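Local coordinates for protein putative peptidase M23 (Pseudomonas aeruginosa PAO1, PDB 2HSI) that binds a zinc ion and is probably a metalloendopeptidase of the M23 family, at residues V187-V201 and K235-V249. Residues are numbered along the deposited sequence; the frame is centred on the assembly and turned at random.
Sequences VPAGTPIKAPAAGKV and KLGQQVPRGGVLGKV
Ile193 lays CG1 against CG2 of Val249 at 3.8 Å, the two side chains crossing at about a right angle, in the beta core of the M23 peptidase domain, where 187-201 and 235-249 form two antiparallel ladders, 192-194 with 245-248 and 199-201 with 239-240, that belong to different sheets. Val187 reaches the same CG2 with its own CG2, and Met260, which lies between the zinc ligands His259 and His261 in the sequence, packs on all three residues. CG1 of Val249 stands anti to the backbone N (chi1 173°) and rests on Pro188 O, while CG2 faces Ile193. Farther along, the methyl of Ala195 meets Val240 CG2 at 4.1 Å and Leu246 CD2 at 4.3 Å; Phe226 covers Ile193 and Leu246.

Backbone hydrogen bonds tie the two segments together beside these side chains. Ile193 N donates to Gly247 O and Leu246 N to Ile193 O, the latter at 2.7 Å. Beyond the bend, Gly199 and Val240 form an antiparallel hydrogen-bonded pair. Type II turns at Pro188-Thr191, Lys235-Gln238 and Pro241-Gly244 each place a glycine third, and Gly190 N, Gly237 N and Gly243 N donate to the carbonyl O atoms of Val249, Val201 and Ala195 respectively.

At the polar edge, Lys194 brings CG to 3.4 Å from Gly243 O before NZ pairs with Asp159. Arg242 extends along Ala197 and Pro196 to a salt bridge with Asp155; its CG lies 3.8 Å from Pro196 O.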
loop_
_atom_site.group_PDB
_atom_site.type_symbol
_atom_site.label_atom_id
_atom_site.label_comp_id
_atom_site.label_asym_id
_atom_site.label_seq_id
_atom_site.Cartn_x
_atom_site.Cartn_y
_atom_site.Cartn_z
ATOM N N VAL A 187 11.629 16.222 4.547
ATOM C CA VAL A 187 11.974 16.943 3.316
ATOM C C VAL A 187 11.195 18.264 3.261
ATOM O O VAL A 187 10.084 18.344 3.793
ATOM C CB VAL A 187 11.714 16.102 2.016
ATOM C CG1 VAL A 187 12.796 15.046 1.805
ATOM C CG2 VAL A 187 10.327 15.478 2.015
ATOM N N PRO A 188 11.780 19.312 2.642
ATOM C CA PRO A 188 11.071 20.595 2.562
ATOM C C PRO A 188 9.926 20.600 1.545
ATOM O O PRO A 188 9.825 19.684 0.726
ATOM C CB PRO A 188 12.169 21.569 2.124
ATOM C CG PRO A 188 13.123 20.723 1.342
ATOM C CD PRO A 188 13.121 19.384 2.021
ATOM N N ALA A 189 9.075 21.624 1.616
ATOM C CA ALA A 189 8.026 21.854 0.626
ATOM C C ALA A 189 8.622 22.086 -0.759
ATOM O O ALA A 189 9.634 22.778 -0.903
ATOM C CB ALA A 189 7.155 23.036 1.035
ATOM N N GLY A 190 8.000 21.487 -1.772
ATOM C CA GLY A 190 8.495 21.584 -3.141
ATOM C C GLY A 190 9.383 20.436 -3.594
ATOM O O GLY A 190 9.746 20.362 -4.765
ATOM N N THR A 191 9.752 19.554 -2.666
ATOM C CA THR A 191 10.479 18.328 -3.000
ATOM C C THR A 191 9.602 17.454 -3.911
ATOM O O THR A 191 8.442 17.223 -3.588
ATOM C CB THR A 191 10.864 17.554 -1.715
ATOM O OG1 THR A 191 11.666 18.394 -0.871
ATOM C CG2 THR A 191 11.635 16.274 -2.030
ATOM N N PRO A 192 10.139 17.008 -5.072
ATOM C CA PRO A 192 9.356 16.156 -5.981
ATOM C C PRO A 192 9.105 14.769 -5.390
ATOM O O PRO A 192 10.006 14.194 -4.779
ATOM C CB PRO A 192 10.249 16.043 -7.227
ATOM C CG PRO A 192 11.278 17.126 -7.083
ATOM C CD PRO A 192 11.483 17.278 -5.610
ATOM N N ILE A 193 7.877 14.269 -5.556
ATOM C CA ILE A 193 7.474 12.951 -5.061
ATOM C C ILE A 193 7.384 12.004 -6.244
ATOM O O ILE A 193 6.656 12.271 -7.198
ATOM C CB ILE A 193 6.113 12.999 -4.303
ATOM C CG1 ILE A 193 6.215 13.926 -3.086
ATOM C CG2 ILE A 193 5.686 11.596 -3.844
ATOM C CD1 ILE A 193 4.872 14.246 -2.431
ATOM N N LYS A 194 8.133 10.908 -6.172
ATOM C CA LYS A 194 8.208 9.950 -7.271
ATOM C C LYS A 194 7.463 8.648 -6.970
ATOM O O LYS A 194 7.434 8.203 -5.827
ATOM C CB LYS A 194 9.663 9.701 -7.667
ATOM C CG LYS A 194 10.350 10.931 -8.281
ATOM C CD LYS A 194 11.856 10.909 -8.075
ATOM C CE LYS A 194 12.230 11.365 -6.667
ATOM N NZ LYS A 194 13.694 11.286 -6.416
ATOM N N ALA A 195 6.832 8.073 -7.998
ATOM C CA ALA A 195 6.131 6.784 -7.869
ATOM C C ALA A 195 7.104 5.692 -7.423
ATOM O O ALA A 195 8.123 5.461 -8.081
ATOM C CB ALA A 195 5.472 6.404 -9.176
ATOM N N PRO A 196 6.816 5.045 -6.279
ATOM C CA PRO A 196 7.660 3.958 -5.741
ATOM C C PRO A 196 7.697 2.710 -6.631
ATOM O O PRO A 196 8.675 1.949 -6.583
ATOM C CB PRO A 196 6.986 3.624 -4.396
ATOM C CG PRO A 196 6.173 4.826 -4.049
ATOM C CD PRO A 196 5.684 5.344 -5.379
ATOM N N ALA A 197 6.623 2.508 -7.398
ATOM C CA ALA A 197 6.504 1.483 -8.442
ATOM C C ALA A 197 5.585 2.056 -9.500
ATOM O O ALA A 197 4.924 3.070 -9.254
ATOM C CB ALA A 197 5.886 0.196 -7.877
ATOM N N ALA A 198 5.486 1.394 -10.654
ATOM C CA ALA A 198 4.538 1.829 -11.693
ATOM C C ALA A 198 3.105 1.658 -11.206
ATOM O O ALA A 198 2.837 0.870 -10.302
ATOM C CB ALA A 198 4.748 1.065 -12.993
ATOM N N GLY A 199 2.184 2.408 -11.790
ATOM C CA GLY A 199 0.784 2.287 -11.397
ATOM C C GLY A 199 -0.132 3.286 -12.048
ATOM O O GLY A 199 0.318 4.177 -12.769
ATOM N N LYS A 200 -1.427 3.130 -11.788
ATOM C CA LYS A 200 -2.433 4.026 -12.325
ATOM C C LYS A 200 -2.951 4.928 -11.198
ATOM O O LYS A 200 -3.213 4.451 -10.087
ATOM C CB LYS A 200 -3.572 3.210 -12.958
ATOM C CG LYS A 200 -4.667 4.051 -13.614
ATOM C CD LYS A 200 -5.800 3.176 -14.152
ATOM C CE LYS A 200 -5.343 2.333 -15.332
ATOM N NZ LYS A 200 -6.482 1.902 -16.181
ATOM N N VAL A 201 -3.066 6.227 -11.482
ATOM C CA VAL A 201 -3.667 7.186 -10.544
ATOM C C VAL A 201 -5.170 6.900 -10.464
ATOM O O VAL A 201 -5.891 7.083 -11.439
ATOM C CB VAL A 201 -3.394 8.652 -10.964
ATOM C CG1 VAL A 201 -3.969 9.627 -9.934
ATOM C CG2 VAL A 201 -1.885 8.888 -11.140
ATOM N N LYS A 235 -2.784 13.198 -13.631
ATOM C CA LYS A 235 -4.232 13.245 -13.844
ATOM C C LYS A 235 -4.881 11.931 -13.421
ATOM O O LYS A 235 -4.230 10.885 -13.415
ATOM C CB LYS A 235 -4.554 13.516 -15.317
ATOM C CG LYS A 235 -3.997 14.830 -15.849
ATOM C CD LYS A 235 -4.497 15.122 -17.256
ATOM C CE LYS A 235 -3.956 16.447 -17.767
ATOM N NZ LYS A 235 -2.469 16.475 -17.817
ATOM N N LEU A 236 -6.167 11.987 -13.084
ATOM C CA LEU A 236 -6.938 10.781 -12.763
ATOM C C LEU A 236 -6.923 9.788 -13.930
ATOM O O LEU A 236 -7.230 10.152 -15.057
ATOM C CB LEU A 236 -8.382 11.142 -12.401
ATOM C CG LEU A 236 -9.295 9.991 -11.967
ATOM C CD1 LEU A 236 -8.787 9.350 -10.654
ATOM C CD2 LEU A 236 -10.743 10.483 -11.822
ATOM N N GLY A 237 -6.566 8.540 -13.642
ATOM C CA GLY A 237 -6.484 7.499 -14.666
ATOM C C GLY A 237 -5.126 7.370 -15.343
ATOM O O GLY A 237 -4.900 6.431 -16.116
ATOM N N GLN A 238 -4.222 8.300 -15.054
ATOM C CA GLN A 238 -2.899 8.317 -15.699
ATOM C C GLN A 238 -2.017 7.146 -15.268
ATOM O O GLN A 238 -1.911 6.828 -14.083
ATOM C CB GLN A 238 -2.165 9.632 -15.425
ATOM C CG GLN A 238 -0.833 9.781 -16.166
ATOM C CD GLN A 238 -0.183 11.123 -15.962
ATOM O OE1 GLN A 238 -0.829 12.088 -15.553
ATOM N NE2 GLN A 238 1.106 11.196 -16.250
ATOM N N GLN A 239 -1.379 6.517 -16.246
ATOM C CA GLN A 239 -0.457 5.425 -15.967
ATOM C C GLN A 239 0.946 5.982 -15.864
ATOM O O GLN A 239 1.455 6.602 -16.803
ATOM C CB GLN A 239 -0.588 4.322 -17.021
ATOM C CG GLN A 239 -2.026 3.779 -17.113
ATOM C CD GLN A 239 -2.191 2.574 -18.032
ATOM O OE1 GLN A 239 -1.333 1.692 -18.090
ATOM N NE2 GLN A 239 -3.321 2.522 -18.738
ATOM N N VAL A 240 1.550 5.797 -14.697
ATOM C CA VAL A 240 2.856 6.388 -14.387
ATOM C C VAL A 240 3.907 5.295 -14.210
ATOM O O VAL A 240 3.596 4.226 -13.700
ATOM C CB VAL A 240 2.796 7.350 -13.143
ATOM C CG1 VAL A 240 1.850 8.500 -13.408
ATOM C CG2 VAL A 240 2.403 6.618 -11.862
ATOM N N PRO A 241 5.144 5.532 -14.691
ATOM C CA PRO A 241 6.184 4.543 -14.439
ATOM C C PRO A 241 6.730 4.662 -13.014
ATOM O O PRO A 241 6.543 5.698 -12.365
ATOM C CB PRO A 241 7.283 4.953 -15.423
ATOM C CG PRO A 241 7.135 6.441 -15.526
ATOM C CD PRO A 241 5.647 6.684 -15.471
ATOM N N ARG A 242 7.435 3.630 -12.561
ATOM C CA ARG A 242 8.276 3.734 -11.363
ATOM C C ARG A 242 9.227 4.934 -11.524
ATOM O O ARG A 242 9.921 5.052 -12.531
ATOM C CB ARG A 242 9.059 2.442 -11.178
ATOM C CG ARG A 242 10.078 2.429 -10.063
ATOM C CD ARG A 242 10.768 1.073 -10.094
ATOM N NE ARG A 242 11.820 0.939 -9.094
ATOM C CZ ARG A 242 12.583 -0.141 -8.947
ATOM N NH1 ARG A 242 12.425 -1.200 -9.739
ATOM N NH2 ARG A 242 13.509 -0.165 -8.000
ATOM N N GLY A 243 9.219 5.843 -10.550
ATOM C CA GLY A 243 10.031 7.058 -10.640
ATOM C C GLY A 243 9.354 8.265 -11.268
ATOM O O GLY A 243 9.913 9.361 -11.248
ATOM N N GLY A 244 8.163 8.069 -11.836
ATOM C CA GLY A 244 7.387 9.169 -12.421
ATOM C C GLY A 244 7.031 10.178 -11.350
ATOM O O GLY A 244 6.681 9.790 -10.235
ATOM N N VAL A 245 7.147 11.469 -11.674
ATOM C CA VAL A 245 6.838 12.539 -10.708
ATOM C C VAL A 245 5.326 12.671 -10.506
ATOM O O VAL A 245 4.578 12.955 -11.444
ATOM C CB VAL A 245 7.459 13.913 -11.116
ATOM C CG1 VAL A 245 7.092 14.999 -10.102
ATOM C CG2 VAL A 245 8.984 13.812 -11.260
ATOM N N LEU A 246 4.881 12.449 -9.273
ATOM C CA LEU A 246 3.458 12.562 -8.930
ATOM C C LEU A 246 3.060 13.994 -8.592
ATOM O O LEU A 246 1.942 14.425 -8.880
ATOM C CB LEU A 246 3.129 11.638 -7.746
ATOM C CG LEU A 246 3.424 10.155 -8.001
ATOM C CD1 LEU A 246 3.167 9.341 -6.738
ATOM C CD2 LEU A 246 2.603 9.622 -9.180
ATOM N N GLY A 247 3.990 14.719 -7.977
ATOM C CA GLY A 247 3.737 16.064 -7.491
ATOM C C GLY A 247 4.826 16.503 -6.542
ATOM O O GLY A 247 5.931 15.962 -6.572
ATOM N N LYS A 248 4.511 17.485 -5.700
ATOM C CA LYS A 248 5.493 18.143 -4.845
ATOM C C LYS A 248 5.036 18.137 -3.380
ATOM O O LYS A 248 3.842 18.298 -3.101
ATOM C CB LYS A 248 5.718 19.594 -5.326
ATOM C CG LYS A 248 6.851 19.848 -6.357
ATOM C CD LYS A 248 6.788 18.993 -7.617
ATOM C CE LYS A 248 7.461 19.645 -8.817
ATOM N NZ LYS A 248 6.518 20.549 -9.541
ATOM N N VAL A 249 5.983 17.956 -2.459
ATOM C CA VAL A 249 5.727 18.000 -1.001
ATOM C C VAL A 249 5.104 19.340 -0.561
ATOM O O VAL A 249 5.451 20.396 -1.090
ATOM C CB VAL A 249 7.031 17.691 -0.183
ATOM C CG1 VAL A 249 6.842 17.894 1.329
ATOM C CG2 VAL A 249 7.496 16.268 -0.433
#